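Galactose mutarotase related enzyme (Lactobacillus casei, PDB 3Q1N) probably binds sugars and may interconvert their anomers. Local coordinates at residues Phe173-Val178 with Gly205-Leu210; Thr4-Lys9 with Val25-Asn30; Ser234-Leu239 with Lys285-Lys290; Pro144-Gly149 with Ile252-Phe257. One frame throughout, in Å; residues are numbered along the deposited sequence. Where two conformers were deposited one is given.

Contact 1: Phe173-Val178 with Gly205-Leu210; sequences FGIGPV and GGLVIL
Ile175 reaches across to Leu207 and Ile209. From its CA the CB is aimed at the 205-210 segment. There the side chain forks. CG1 lies beside the backbone N and anti to the carbonyl carbon (chi1 -57°), which brings it to 3.5 Å from Leu207 O. The tip, CD1, goes further. It meets Leu207 CD2 at 3.8 Å, the two side chains crossing at about a right angle. Ile175 CD1 also comes within 4.2 Å of Ile209 CD1, so the tip touches two aliphatic side chains, in directions nearly perpendicular.

Next to it the backbones join. Phe173 N donates to Ile209 O at 3.0 Å, and the donor lies in the carbonyl plane. The Phe173 side chain packs beside this bond, its CD2 3.7 Å from Ile209 CG2. A water continues the link where the chains separate. It donates to Phe173 O at 2.6 Å and to Leu207 O at 3.1 Å, and accepts from Ile209 N at 2.8 Å. Leu207 O has a second donor in Arg172 NH2. In one of its two conformers Val178 CG2 rests on Gly206 CA. The backbone angles of Gly206 call for glycine, because a CB would be jammed against the preceding carbonyl.

Strand 171-175 also pairs with strand 184-187, and Gly174 makes backbone bonds with Asn182 and Asp184. Val208 and Leu210 bond by backbone to strand 238-242, and Val208 turns its side chain to helix 200-203. The contact therefore ties the small two-stranded sheet to edge strand 208-210 of the larger sheet. Phe173 adds an edge-to-face meeting with Tyr238.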
loop_
_atom_site.group_PDB
_atom_site.type_symbol
_atom_site.label_atom_id
_atom_site.label_comp_id
_atom_site.label_asym_id
_atom_site.label_seq_id
_atom_site.Cartn_x
_atom_site.Cartn_y
_atom_site.Cartn_z
ATOM N N PHE A 173 -10.370 7.302 -8.763
ATOM C CA PHE A 173 -11.530 7.466 -7.902
ATOM C C PHE A 173 -11.617 8.910 -7.426
ATOM O O PHE A 173 -10.655 9.465 -6.918
ATOM C CB PHE A 173 -11.481 6.532 -6.711
ATOM C CG PHE A 173 -11.742 5.126 -7.064
ATOM C CD1 PHE A 173 -13.067 4.681 -7.176
ATOM C CD2 PHE A 173 -10.737 4.258 -7.370
ATOM C CE1 PHE A 173 -13.358 3.377 -7.511
ATOM C CE2 PHE A 173 -11.020 2.963 -7.753
ATOM C CZ PHE A 173 -12.333 2.522 -7.810
ATOM N N GLY A 174 -12.754 9.538 -7.614
ATOM C CA GLY A 174 -12.929 10.874 -7.096
ATOM C C GLY A 174 -12.802 10.946 -5.574
ATOM O O GLY A 174 -13.244 10.060 -4.860
ATOM N N ILE A 175 -12.172 12.025 -5.106
ATOM C CA ILE A 175 -11.916 12.259 -3.674
ATOM C C ILE A 175 -12.755 13.431 -3.137
ATOM O O ILE A 175 -12.893 14.474 -3.790
ATOM C CB ILE A 175 -10.430 12.584 -3.437
ATOM C CG1 ILE A 175 -9.559 11.442 -3.979
ATOM C CG2 ILE A 175 -10.170 12.862 -1.940
ATOM C CD1 ILE A 175 -9.854 10.058 -3.439
ATOM N N GLY A 176 -13.314 13.251 -1.942
ATOM C CA GLY A 176 -14.021 14.317 -1.248
ATOM C C GLY A 176 -14.790 13.796 -0.041
ATOM O O GLY A 176 -15.554 12.817 -0.170
ATOM N N PRO A 177 -14.550 14.365 1.157
ATOM C CA PRO A 177 -13.446 15.213 1.589
ATOM C C PRO A 177 -12.188 14.385 1.729
ATOM O O PRO A 177 -12.263 13.241 2.162
ATOM C CB PRO A 177 -13.867 15.639 3.000
ATOM C CG PRO A 177 -14.656 14.523 3.475
ATOM C CD PRO A 177 -15.300 13.863 2.305
ATOM N N VAL A 178 -11.050 14.935 1.327
ATOM C CA VAL A 178 -9.811 14.185 1.399
ATOM C C VAL A 178 -9.624 13.668 2.841
ATOM O O VAL A 178 -9.890 14.405 3.806
ATOM C CB VAL A 178 -8.604 15.036 0.884
ATOM C CG1 VAL A 178 -8.400 16.304 1.738
ATOM C CG2 VAL A 178 -7.349 14.201 0.815
ATOM N N GLY A 205 -3.963 17.807 -4.170
ATOM C CA GLY A 205 -5.381 17.573 -3.904
ATOM C C GLY A 205 -5.692 16.245 -3.232
ATOM O O GLY A 205 -6.871 15.864 -3.093
ATOM N N GLY A 206 -4.654 15.510 -2.841
ATOM C CA GLY A 206 -4.846 14.257 -2.149
ATOM C C GLY A 206 -4.465 13.062 -2.965
ATOM O O GLY A 206 -4.074 13.162 -4.147
ATOM N N LEU A 207 -4.570 11.916 -2.315
ATOM C CA LEU A 207 -4.244 10.637 -2.920
ATOM C C LEU A 207 -4.944 10.422 -4.299
ATOM O O LEU A 207 -6.109 10.806 -4.491
ATOM C CB LEU A 207 -4.610 9.517 -1.948
ATOM C CG LEU A 207 -6.078 9.156 -1.694
ATOM C CD1 LEU A 207 -6.123 7.915 -0.818
ATOM C CD2 LEU A 207 -6.904 10.313 -1.063
ATOM N N VAL A 208 -4.191 9.871 -5.261
ATOM C CA VAL A 208 -4.673 9.534 -6.596
ATOM C C VAL A 208 -4.795 8.010 -6.712
ATOM O O VAL A 208 -3.807 7.285 -6.803
ATOM C CB VAL A 208 -3.703 10.077 -7.688
ATOM C CG1 VAL A 208 -4.184 9.679 -9.124
ATOM C CG2 VAL A 208 -3.587 11.630 -7.577
ATOM N N ILE A 209 -6.019 7.521 -6.640
ATOM C CA ILE A 209 -6.284 6.077 -6.669
ATOM C C ILE A 209 -6.645 5.629 -8.082
ATOM O O ILE A 209 -7.753 5.872 -8.533
ATOM C CB ILE A 209 -7.438 5.676 -5.718
ATOM C CG1 ILE A 209 -7.259 6.290 -4.342
ATOM C CG2 ILE A 209 -7.520 4.141 -5.648
ATOM C CD1 ILE A 209 -8.509 6.122 -3.420
ATOM N N LEU A 210 -5.719 4.994 -8.783
ATOM C CA LEU A 210 -5.981 4.526 -10.148
ATOM C C LEU A 210 -6.973 3.377 -10.146
ATOM O O LEU A 210 -6.816 2.378 -9.410
ATOM C CB LEU A 210 -4.683 4.052 -10.841
ATOM C CG LEU A 210 -3.560 5.080 -10.912
ATOM C CD1 LEU A 210 -2.365 4.451 -11.652
ATOM C CD2 LEU A 210 -3.980 6.345 -11.624
HETATM O O HOH W 1 -8.080 9.480 -6.455
#

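Contact 2: Thr4-Lys9 with Val25-Asn30; sequences TIENSK and VNKADN
Lys27 and Glu6 form a salt bridge, with NZ 2.8 Å from OE1. The ammonium meets OE1 on its anti side, 15° out of the carboxylate plane. The same NZ donates to Asn7 O at 2.7 Å. Two acceptors of the 4-9 segment thus grip one charged nitrogen. The backbone of Lys27 makes a third bond, from its N to Lys9 O at 2.8 Å.

A water adds to the outer part. It donates to Lys9 O and accepts from Ala28 N, and in one of the two Asn26 conformers it also donates to Asn26 OD1. In that conformer Asn26 ND2 bonds Asp29 OD1 at 2.9 Å, coming from above the carboxylate plane, which probably helps fix the turn after strand 20-26. Asn7 OD1 takes Phe10 N, while Lys9 NZ donates to Asp119 O.

Shape explains the reach. The Lys27 chain is extended beyond CG and runs past Lys9 O and Ser8 O, which carries NZ to Glu6. On the other side Glu6 CG sits between the backbone N and the carbonyl carbon (chi1 66°), and the two side chains cross at about a right angle. Along the way Lys27 CD passes 3.6 Å from Ser8 O, and Lys27 CB lies 3.5 Å from Lys9 O. With a methionine in place of Lys27, Glu6 would probably be left without its countercharge and Asn7 O without this donor.

Apolar contact is slight here. The turns that follow strands 2-6 and 20-26 are joined by charge, carbonyl oxygens and a water. This is surface chemistry, and its strength is likely to depend on the lysine keeping its charge.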
loop_
_atom_site.group_PDB
_atom_site.type_symbol
_atom_site.label_atom_id
_atom_site.label_comp_id
_atom_site.label_asym_id
_atom_site.label_seq_id
_atom_site.Cartn_x
_atom_site.Cartn_y
_atom_site.Cartn_z
ATOM N N THR A 4 16.730 -8.428 9.145
ATOM C CA THR A 4 17.293 -8.096 7.846
ATOM C C THR A 4 17.370 -9.343 6.961
ATOM O O THR A 4 17.580 -10.457 7.451
ATOM C CB THR A 4 18.677 -7.426 7.968
ATOM O OG1 THR A 4 19.644 -8.325 8.492
ATOM C CG2 THR A 4 18.609 -6.150 8.840
ATOM N N ILE A 5 17.167 -9.145 5.669
ATOM C CA ILE A 5 17.431 -10.170 4.666
ATOM C C ILE A 5 18.311 -9.532 3.633
ATOM O O ILE A 5 18.367 -8.303 3.512
ATOM C CB ILE A 5 16.141 -10.770 4.048
ATOM C CG1 ILE A 5 15.195 -9.666 3.526
ATOM C CG2 ILE A 5 15.395 -11.696 5.098
ATOM C CD1 ILE A 5 13.965 -10.212 2.715
ATOM N N GLU A 6 19.017 -10.353 2.883
ATOM C CA GLU A 6 19.941 -9.816 1.885
ATOM C C GLU A 6 20.406 -10.853 0.923
ATOM O O GLU A 6 20.368 -12.050 1.208
ATOM C CB GLU A 6 21.160 -9.190 2.566
ATOM C CG GLU A 6 22.078 -10.127 3.314
ATOM C CD GLU A 6 23.095 -9.312 4.123
ATOM O OE1 GLU A 6 24.038 -8.750 3.530
ATOM O OE2 GLU A 6 22.904 -9.190 5.360
ATOM N N ASN A 7 20.798 -10.384 -0.251
ATOM C CA ASN A 7 21.500 -11.231 -1.210
ATOM C C ASN A 7 22.690 -10.432 -1.733
ATOM O O ASN A 7 23.119 -9.444 -1.110
ATOM C CB ASN A 7 20.528 -11.767 -2.280
ATOM C CG ASN A 7 19.915 -10.673 -3.126
ATOM O OD1 ASN A 7 20.331 -9.509 -3.065
ATOM N ND2 ASN A 7 18.931 -11.051 -3.946
ATOM N N SER A 8 23.296 -10.844 -2.837
ATOM C CA SER A 8 24.495 -10.154 -3.303
ATOM C C SER A 8 24.222 -8.698 -3.740
ATOM O O SER A 8 25.109 -7.861 -3.661
ATOM C CB SER A 8 25.132 -10.904 -4.469
ATOM O OG SER A 8 24.445 -10.709 -5.667
ATOM N N LYS A 9 23.017 -8.449 -4.239
ATOM C CA LYS A 9 22.650 -7.119 -4.783
ATOM C C LYS A 9 21.945 -6.175 -3.790
ATOM O O LYS A 9 22.055 -4.930 -3.919
ATOM C CB LYS A 9 21.738 -7.294 -5.997
ATOM C CG LYS A 9 22.435 -7.888 -7.256
ATOM C CD LYS A 9 21.445 -8.088 -8.446
ATOM C CE LYS A 9 21.018 -6.738 -9.084
ATOM N NZ LYS A 9 19.926 -6.887 -10.167
ATOM N N VAL A 25 17.943 -1.453 0.025
ATOM C CA VAL A 25 19.181 -0.818 -0.354
ATOM C C VAL A 25 19.814 -1.563 -1.500
ATOM O O VAL A 25 19.886 -2.794 -1.475
ATOM C CB VAL A 25 20.177 -0.767 0.850
ATOM C CG1 VAL A 25 21.628 -0.384 0.427
ATOM C CG2 VAL A 25 19.675 0.176 1.914
ATOM N N ASN A 26 20.213 -0.796 -2.512
ATOM C CA ASN A 26 21.067 -1.294 -3.587
ATOM C C ASN A 26 22.510 -1.299 -3.105
ATOM O O ASN A 26 23.105 -0.221 -2.881
ATOM C CB ASN A 26 20.919 -0.394 -4.810
ATOM C CG ASN A 26 21.586 -0.975 -6.044
ATOM O OD1 ASN A 26 21.235 -2.081 -6.491
ATOM N ND2 ASN A 26 22.518 -0.215 -6.628
ATOM N N LYS A 27 23.092 -2.496 -2.902
ATOM C CA LYS A 27 24.437 -2.598 -2.315
ATOM C C LYS A 27 25.528 -2.006 -3.198
ATOM O O LYS A 27 26.490 -1.497 -2.688
ATOM C CB LYS A 27 24.805 -4.067 -2.013
ATOM C CG LYS A 27 24.004 -4.698 -0.867
ATOM C CD LYS A 27 24.525 -6.100 -0.552
ATOM C CE LYS A 27 23.843 -6.699 0.638
ATOM N NZ LYS A 27 24.425 -8.095 0.796
ATOM N N ALA A 28 25.369 -2.079 -4.511
ATOM C CA ALA A 28 26.402 -1.573 -5.446
ATOM C C ALA A 28 26.773 -0.105 -5.212
ATOM O O ALA A 28 27.948 0.293 -5.401
ATOM C CB ALA A 28 25.960 -1.774 -6.886
ATOM N N ASP A 29 25.808 0.711 -4.802
ATOM C CA ASP A 29 26.094 2.134 -4.513
ATOM C C ASP A 29 25.498 2.632 -3.200
ATOM O O ASP A 29 25.451 3.846 -2.942
ATOM C CB ASP A 29 25.630 3.001 -5.685
ATOM C CG ASP A 29 24.110 2.917 -5.941
ATOM O OD1 ASP A 29 23.409 2.173 -5.233
ATOM O OD2 ASP A 29 23.627 3.610 -6.874
ATOM N N ASN A 30 25.056 1.696 -2.353
ATOM C CA ASN A 30 24.382 2.008 -1.106
ATOM C C ASN A 30 23.149 2.936 -1.230
ATOM O O ASN A 30 22.787 3.636 -0.276
ATOM C CB ASN A 30 25.383 2.619 -0.128
ATOM C CG ASN A 30 24.938 2.534 1.270
ATOM O OD1 ASN A 30 24.418 1.493 1.728
ATOM N ND2 ASN A 30 25.118 3.642 2.006
HETATM O O HOH W 2 23.508 -3.945 -6.037
#

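Contact 3: Ser234-Leu239 with Lys285-Lys290; sequences SDFPYL and KQLALK. With EDO (1,2-ethanediol), chain R.
The Phe236 ring turns its edge to Ala288 O, which lies near the ring plane, 3.6 Å from CE1. Two leucines approach the same end of the ring obliquely. Leu289 CD2 is 3.7 Å from Phe236 CE1, and Leu287 CB is 3.9 Å from Phe236 CZ. Leu289 places its CG between the backbone N and the carbonyl carbon (chi1 60°), and chi2 of 86° then sets CD2 at the ring. Within the 234-239 segment, Pro237 CB sits over one face of the Tyr238 ring.

The carboxylate of Asp235 is a further flat group. Its OD2 accepts from Ala288 N at 2.8 Å with the anti lone pair, the one away from OD1. A bound ethanediol, probably from the crystallisation liquor, donates its O2 to the same Asp235 OD2 at 2.6 Å. A water accepts from Asp235 N and donates to Ala288 O at 2.6 Å.

Leu287 and Leu289 pair by backbone with strand 121-130. Ala288 is served from the other edge of strand 284-293. Strand 229-232 has ended just before this point, and Asp235 and the water probably take its place at Ala288 N and O. The chain then turns into strand 238-242 of another sheet. Phe236 packs between the sheets, on Pro256 and Leu140. Such a link between two antiparallel sheets is consistent with the beta-supersandwich of the galactose mutarotase family.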
loop_
_atom_site.group_PDB
_atom_site.type_symbol
_atom_site.label_atom_id
_atom_site.label_comp_id
_atom_site.label_asym_id
_atom_site.label_seq_id
_atom_site.Cartn_x
_atom_site.Cartn_y
_atom_site.Cartn_z
ATOM N N SER A 234 -0.451 -7.178 -10.699
ATOM C CA SER A 234 -1.661 -7.704 -11.364
ATOM C C SER A 234 -2.708 -8.129 -10.341
ATOM O O SER A 234 -3.910 -8.007 -10.588
ATOM C CB SER A 234 -1.346 -8.900 -12.269
ATOM O OG SER A 234 -0.557 -8.539 -13.394
ATOM N N ASP A 235 -2.259 -8.673 -9.208
ATOM C CA ASP A 235 -3.176 -9.161 -8.174
ATOM C C ASP A 235 -3.946 -8.068 -7.430
ATOM O O ASP A 235 -4.939 -8.365 -6.743
ATOM C CB ASP A 235 -2.418 -9.983 -7.108
ATOM C CG ASP A 235 -1.949 -11.347 -7.594
ATOM O OD1 ASP A 235 -2.239 -11.751 -8.741
ATOM O OD2 ASP A 235 -1.228 -12.035 -6.831
ATOM N N PHE A 236 -3.464 -6.829 -7.476
ATOM C CA PHE A 236 -4.029 -5.725 -6.702
ATOM C C PHE A 236 -4.885 -4.887 -7.653
ATOM O O PHE A 236 -4.368 -4.378 -8.638
ATOM C CB PHE A 236 -2.912 -4.886 -6.060
ATOM C CG PHE A 236 -2.272 -5.538 -4.869
ATOM C CD1 PHE A 236 -1.292 -6.510 -5.018
ATOM C CD2 PHE A 236 -2.695 -5.236 -3.599
ATOM C CE1 PHE A 236 -0.740 -7.126 -3.920
ATOM C CE2 PHE A 236 -2.164 -5.829 -2.507
ATOM C CZ PHE A 236 -1.174 -6.835 -2.667
ATOM N N PRO A 237 -6.189 -4.762 -7.386
ATOM C CA PRO A 237 -7.056 -4.062 -8.335
ATOM C C PRO A 237 -6.777 -2.587 -8.454
ATOM O O PRO A 237 -6.997 -2.011 -9.517
ATOM C CB PRO A 237 -8.473 -4.329 -7.815
ATOM C CG PRO A 237 -8.304 -4.694 -6.388
ATOM C CD PRO A 237 -6.941 -5.390 -6.286
ATOM N N TYR A 238 -6.278 -1.946 -7.400
ATOM C CA TYR A 238 -6.079 -0.478 -7.465
ATOM C C TYR A 238 -4.653 -0.120 -7.050
ATOM O O TYR A 238 -3.948 -0.947 -6.463
ATOM C CB TYR A 238 -7.120 0.233 -6.581
ATOM C CG TYR A 238 -8.516 -0.282 -6.798
ATOM C CD1 TYR A 238 -9.108 -0.187 -8.029
ATOM C CD2 TYR A 238 -9.217 -0.937 -5.770
ATOM C CE1 TYR A 238 -10.351 -0.669 -8.267
ATOM C CE2 TYR A 238 -10.515 -1.422 -6.013
ATOM C CZ TYR A 238 -11.059 -1.240 -7.264
ATOM O OH TYR A 238 -12.311 -1.710 -7.589
ATOM N N LEU A 239 -4.238 1.108 -7.380
ATOM C CA LEU A 239 -2.873 1.566 -7.179
ATOM C C LEU A 239 -2.914 3.031 -6.865
ATOM O O LEU A 239 -3.426 3.811 -7.682
ATOM C CB LEU A 239 -2.009 1.324 -8.431
ATOM C CG LEU A 239 -0.505 1.582 -8.240
ATOM C CD1 LEU A 239 0.116 0.617 -7.217
ATOM C CD2 LEU A 239 0.235 1.479 -9.617
ATOM N N LYS A 285 -7.365 -15.718 1.113
ATOM C CA LYS A 285 -7.026 -14.998 -0.129
ATOM C C LYS A 285 -5.533 -14.826 -0.155
ATOM O O LYS A 285 -4.962 -14.345 0.816
ATOM C CB LYS A 285 -7.645 -13.599 -0.132
ATOM C CG LYS A 285 -7.424 -12.802 -1.417
ATOM C CD LYS A 285 -8.155 -13.429 -2.577
ATOM C CE LYS A 285 -7.715 -12.864 -3.915
ATOM N NZ LYS A 285 -8.723 -13.392 -4.915
ATOM N N GLN A 286 -4.936 -15.096 -1.316
ATOM C CA GLN A 286 -3.509 -14.874 -1.491
ATOM C C GLN A 286 -3.276 -13.794 -2.552
ATOM O O GLN A 286 -3.949 -13.808 -3.609
ATOM C CB GLN A 286 -2.805 -16.174 -1.873
ATOM C CG GLN A 286 -2.833 -17.175 -0.724
ATOM C CD GLN A 286 -2.212 -18.504 -1.030
ATOM O OE1 GLN A 286 -1.107 -18.583 -1.609
ATOM N NE2 GLN A 286 -2.880 -19.566 -0.610
ATOM N N LEU A 287 -2.331 -12.900 -2.278
ATOM C CA LEU A 287 -1.955 -11.806 -3.170
ATOM C C LEU A 287 -0.435 -11.759 -3.239
ATOM O O LEU A 287 0.218 -11.962 -2.213
ATOM C CB LEU A 287 -2.472 -10.481 -2.621
ATOM C CG LEU A 287 -3.987 -10.333 -2.428
ATOM C CD1 LEU A 287 -4.322 -9.081 -1.638
ATOM C CD2 LEU A 287 -4.684 -10.307 -3.792
ATOM N N ALA A 288 0.113 -11.500 -4.419
ATOM C CA ALA A 288 1.559 -11.354 -4.562
ATOM C C ALA A 288 1.876 -10.036 -5.224
ATOM O O ALA A 288 1.071 -9.506 -5.980
ATOM C CB ALA A 288 2.140 -12.490 -5.361
ATOM N N LEU A 289 3.046 -9.489 -4.915
ATOM C CA LEU A 289 3.613 -8.375 -5.690
ATOM C C LEU A 289 5.132 -8.505 -5.774
ATOM O O LEU A 289 5.744 -9.279 -5.025
ATOM C CB LEU A 289 3.232 -7.011 -5.100
ATOM C CG LEU A 289 3.629 -6.606 -3.677
ATOM C CD1 LEU A 289 5.023 -5.999 -3.615
ATOM C CD2 LEU A 289 2.586 -5.638 -3.070
ATOM N N LYS A 290 5.732 -7.739 -6.689
ATOM C CA LYS A 290 7.171 -7.567 -6.717
ATOM C C LYS A 290 7.495 -6.088 -6.828
ATOM O O LYS A 290 6.775 -5.333 -7.494
ATOM C CB LYS A 290 7.822 -8.299 -7.893
ATOM C CG LYS A 290 7.511 -9.808 -7.985
ATOM C CD LYS A 290 8.287 -10.492 -9.153
ATOM C CE LYS A 290 7.957 -11.994 -9.180
ATOM N NZ LYS A 290 8.696 -12.699 -10.291
HETATM C C1 EDO R . -1.000 -16.229 -5.287
HETATM O O1 EDO R . 0.058 -15.654 -4.505
HETATM C C2 EDO R . -1.630 -15.146 -6.162
HETATM O O2 EDO R . -0.623 -14.519 -6.974
HETATM O O HOH W 3 0.522 -9.110 -8.540
#

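Contact 4: Pro144-Gly149 with Ile252-Phe257; sequences PAFNVG and IAVEPF. With EDO (1,2-ethanediol), chain J; EDO (1,2-ethanediol), chain I.
Val148 and Ile252 cross at about a right angle, with CG2 of the valine 4.0 Å from CG1 of the isoleucine. Phe146 lies on the same face of the sheet as Ile252. Its ring presents an edge to Ile252 O and Val254 O, and its CE2 is 4.3 Å from Val254 CB. Phe146 CG stands beside the backbone N (chi1 -65°), which lays the ring along the 252-257 strand. On the other face Ala145 and Ala253 make a close pair, their CA atoms 3.8 Å apart. Pro144 CG lies 3.3 Å from Val254 O, a buried oxygen with no hydrogen-bond partner in the model.

Backbone bonds hold the antiparallel pairing. Phe146 and Ile252 form a hydrogen-bonded pair, with Phe146 N to Ile252 O and Ile252 N to Phe146 O both at 2.9 Å. The first donor stands 44° above the carbonyl plane of Ile252, while the second lies in the plane of its acceptor. Val254 N lies almost on the line of the Pro144 C=O, 3.2 Å from O, though the N-H is bent to 148°.

At the polar edge Glu255 OE1 accepts from an ethanediol O1 at 2.7 Å. A nitrate lies nearby, and His143 also bonds an ethanediol. All probably come from the crystallisation liquor, but they may mark a pocket, possibly a sugar-binding one. With a leucine at Glu255 that hydroxyl would probably lose its acceptor and the site a carboxylate.

Strand 251-258 runs between strands 136-147 and 238-242. Phe146 and Val254 face Leu220 of strand 217-221, while Ala145 touches Trp35 and Trp42. Glu255 lies against Thr240 and Trp242.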
loop_
_atom_site.group_PDB
_atom_site.type_symbol
_atom_site.label_atom_id
_atom_site.label_comp_id
_atom_site.label_asym_id
_atom_site.label_seq_id
_atom_site.Cartn_x
_atom_site.Cartn_y
_atom_site.Cartn_z
ATOM N N PRO A 144 4.158 1.786 0.484
ATOM C CA PRO A 144 5.580 2.175 0.488
ATOM C C PRO A 144 5.782 3.574 -0.057
ATOM O O PRO A 144 5.211 3.917 -1.077
ATOM C CB PRO A 144 6.208 1.159 -0.457
ATOM C CG PRO A 144 5.117 0.732 -1.354
ATOM C CD PRO A 144 3.925 0.674 -0.450
ATOM N N ALA A 145 6.633 4.338 0.595
ATOM C CA ALA A 145 7.061 5.652 0.108
ATOM C C ALA A 145 8.482 5.475 -0.438
ATOM O O ALA A 145 9.352 4.924 0.222
ATOM C CB ALA A 145 7.078 6.639 1.229
ATOM N N PHE A 146 8.676 5.923 -1.662
ATOM C CA PHE A 146 9.932 5.813 -2.382
ATOM C C PHE A 146 10.629 7.143 -2.504
ATOM O O PHE A 146 10.015 8.160 -2.860
ATOM C CB PHE A 146 9.677 5.285 -3.783
ATOM C CG PHE A 146 9.138 3.878 -3.790
ATOM C CD1 PHE A 146 9.961 2.815 -3.437
ATOM C CD2 PHE A 146 7.805 3.638 -4.049
ATOM C CE1 PHE A 146 9.483 1.515 -3.419
ATOM C CE2 PHE A 146 7.306 2.336 -4.011
ATOM C CZ PHE A 146 8.132 1.279 -3.698
ATOM N N ASN A 147 11.915 7.135 -2.219
ATOM C CA ASN A 147 12.726 8.364 -2.391
ATOM C C ASN A 147 12.718 8.799 -3.869
ATOM O O ASN A 147 12.784 7.939 -4.771
ATOM C CB ASN A 147 14.141 8.129 -1.922
ATOM C CG ASN A 147 14.203 7.870 -0.442
ATOM O OD1 ASN A 147 13.724 8.689 0.338
ATOM N ND2 ASN A 147 14.738 6.711 -0.044
ATOM N N VAL A 148 12.620 10.126 -4.083
ATOM C CA VAL A 148 12.718 10.753 -5.412
ATOM C C VAL A 148 13.559 12.017 -5.369
ATOM O O VAL A 148 13.666 12.657 -4.338
ATOM C CB VAL A 148 11.316 11.084 -6.024
ATOM C CG1 VAL A 148 10.488 9.791 -6.196
ATOM C CG2 VAL A 148 10.558 12.114 -5.165
ATOM N N GLY A 149 14.186 12.336 -6.502
ATOM C CA GLY A 149 14.919 13.563 -6.635
ATOM C C GLY A 149 14.014 14.762 -6.846
ATOM O O GLY A 149 12.964 14.687 -7.472
ATOM N N ILE A 252 7.670 9.905 -3.098
ATOM C CA ILE A 252 6.357 9.622 -3.649
ATOM C C ILE A 252 6.041 8.197 -3.276
ATOM O O ILE A 252 6.905 7.314 -3.430
ATOM C CB ILE A 252 6.330 9.803 -5.185
ATOM C CG1 ILE A 252 6.630 11.253 -5.562
ATOM C CG2 ILE A 252 4.902 9.388 -5.740
ATOM C CD1 ILE A 252 6.877 11.440 -7.070
ATOM N N ALA A 253 4.849 8.003 -2.667
ATOM C CA ALA A 253 4.339 6.680 -2.375
ATOM C C ALA A 253 3.531 6.133 -3.539
ATOM O O ALA A 253 2.753 6.852 -4.175
ATOM C CB ALA A 253 3.488 6.696 -1.060
ATOM N N VAL A 254 3.703 4.834 -3.796
ATOM C CA VAL A 254 3.005 4.136 -4.877
ATOM C C VAL A 254 2.520 2.864 -4.229
ATOM O O VAL A 254 3.323 2.000 -3.868
ATOM C CB VAL A 254 3.913 3.882 -6.112
ATOM C CG1 VAL A 254 3.037 3.288 -7.256
ATOM C CG2 VAL A 254 4.616 5.201 -6.572
ATOM N N GLU A 255 1.197 2.780 -4.022
ATOM C CA GLU A 255 0.605 1.942 -3.006
ATOM C C GLU A 255 -0.375 0.927 -3.572
ATOM O O GLU A 255 -1.475 1.292 -4.011
ATOM C CB GLU A 255 -0.108 2.831 -1.984
ATOM C CG GLU A 255 0.697 4.064 -1.479
ATOM C CD GLU A 255 -0.158 5.031 -0.692
ATOM O OE1 GLU A 255 -1.375 4.770 -0.533
ATOM O OE2 GLU A 255 0.362 6.077 -0.233
ATOM N N PRO A 256 0.020 -0.353 -3.601
ATOM C CA PRO A 256 -0.917 -1.355 -4.086
ATOM C C PRO A 256 -2.104 -1.512 -3.121
ATOM O O PRO A 256 -1.878 -1.736 -1.929
ATOM C CB PRO A 256 -0.060 -2.629 -4.164
ATOM C CG PRO A 256 1.368 -2.154 -4.304
ATOM C CD PRO A 256 1.386 -0.915 -3.432
ATOM N N PHE A 257 -3.324 -1.436 -3.658
ATOM C CA PHE A 257 -4.577 -1.508 -2.867
ATOM C C PHE A 257 -5.447 -2.682 -3.327
ATOM O O PHE A 257 -5.873 -2.741 -4.511
ATOM C CB PHE A 257 -5.454 -0.248 -3.035
ATOM C CG PHE A 257 -5.082 0.977 -2.177
ATOM C CD1 PHE A 257 -3.908 1.087 -1.456
ATOM C CD2 PHE A 257 -5.949 2.044 -2.163
ATOM C CE1 PHE A 257 -3.628 2.242 -0.717
ATOM C CE2 PHE A 257 -5.667 3.174 -1.432
ATOM C CZ PHE A 257 -4.530 3.287 -0.720
HETATM C C1 EDO J . -2.380 7.661 0.836
HETATM O O1 EDO J . -2.946 6.351 1.028
HETATM C C2 EDO J . -2.473 8.533 2.068
HETATM O O2 EDO J . -1.787 7.940 3.194
HETATM C C1 EDO I . 12.885 4.868 -6.147
HETATM O O1 EDO I . 14.298 4.940 -6.333
HETATM C C2 EDO I . 12.164 5.484 -7.336
HETATM O O2 EDO I . 12.514 6.870 -7.460
#

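Contacts 3 and 4 are buried, contact 1 is partly buried, and contact 2 is at the surface. Contacts 1, 3 and 4 all reach one sheet, and contact 3 also reaches strand 284-293 of a second. Strand 238-242 stands between 208-210 and 251-258, so Tyr238 and Leu239 touch both contact 1 and contact 4. Contact 2 belongs to a separate sheet near the N-terminus. Its centre is about 35 Å from that of contact 1, across the middle of the chain. The chemistry follows the place. Contact 4 has a short, twisted antiparallel pairing with three backbone bonds, contact 1 a single direct bond and a water, contact 3 a carboxylate meeting a strand edge, and contact 2 a salt bridge.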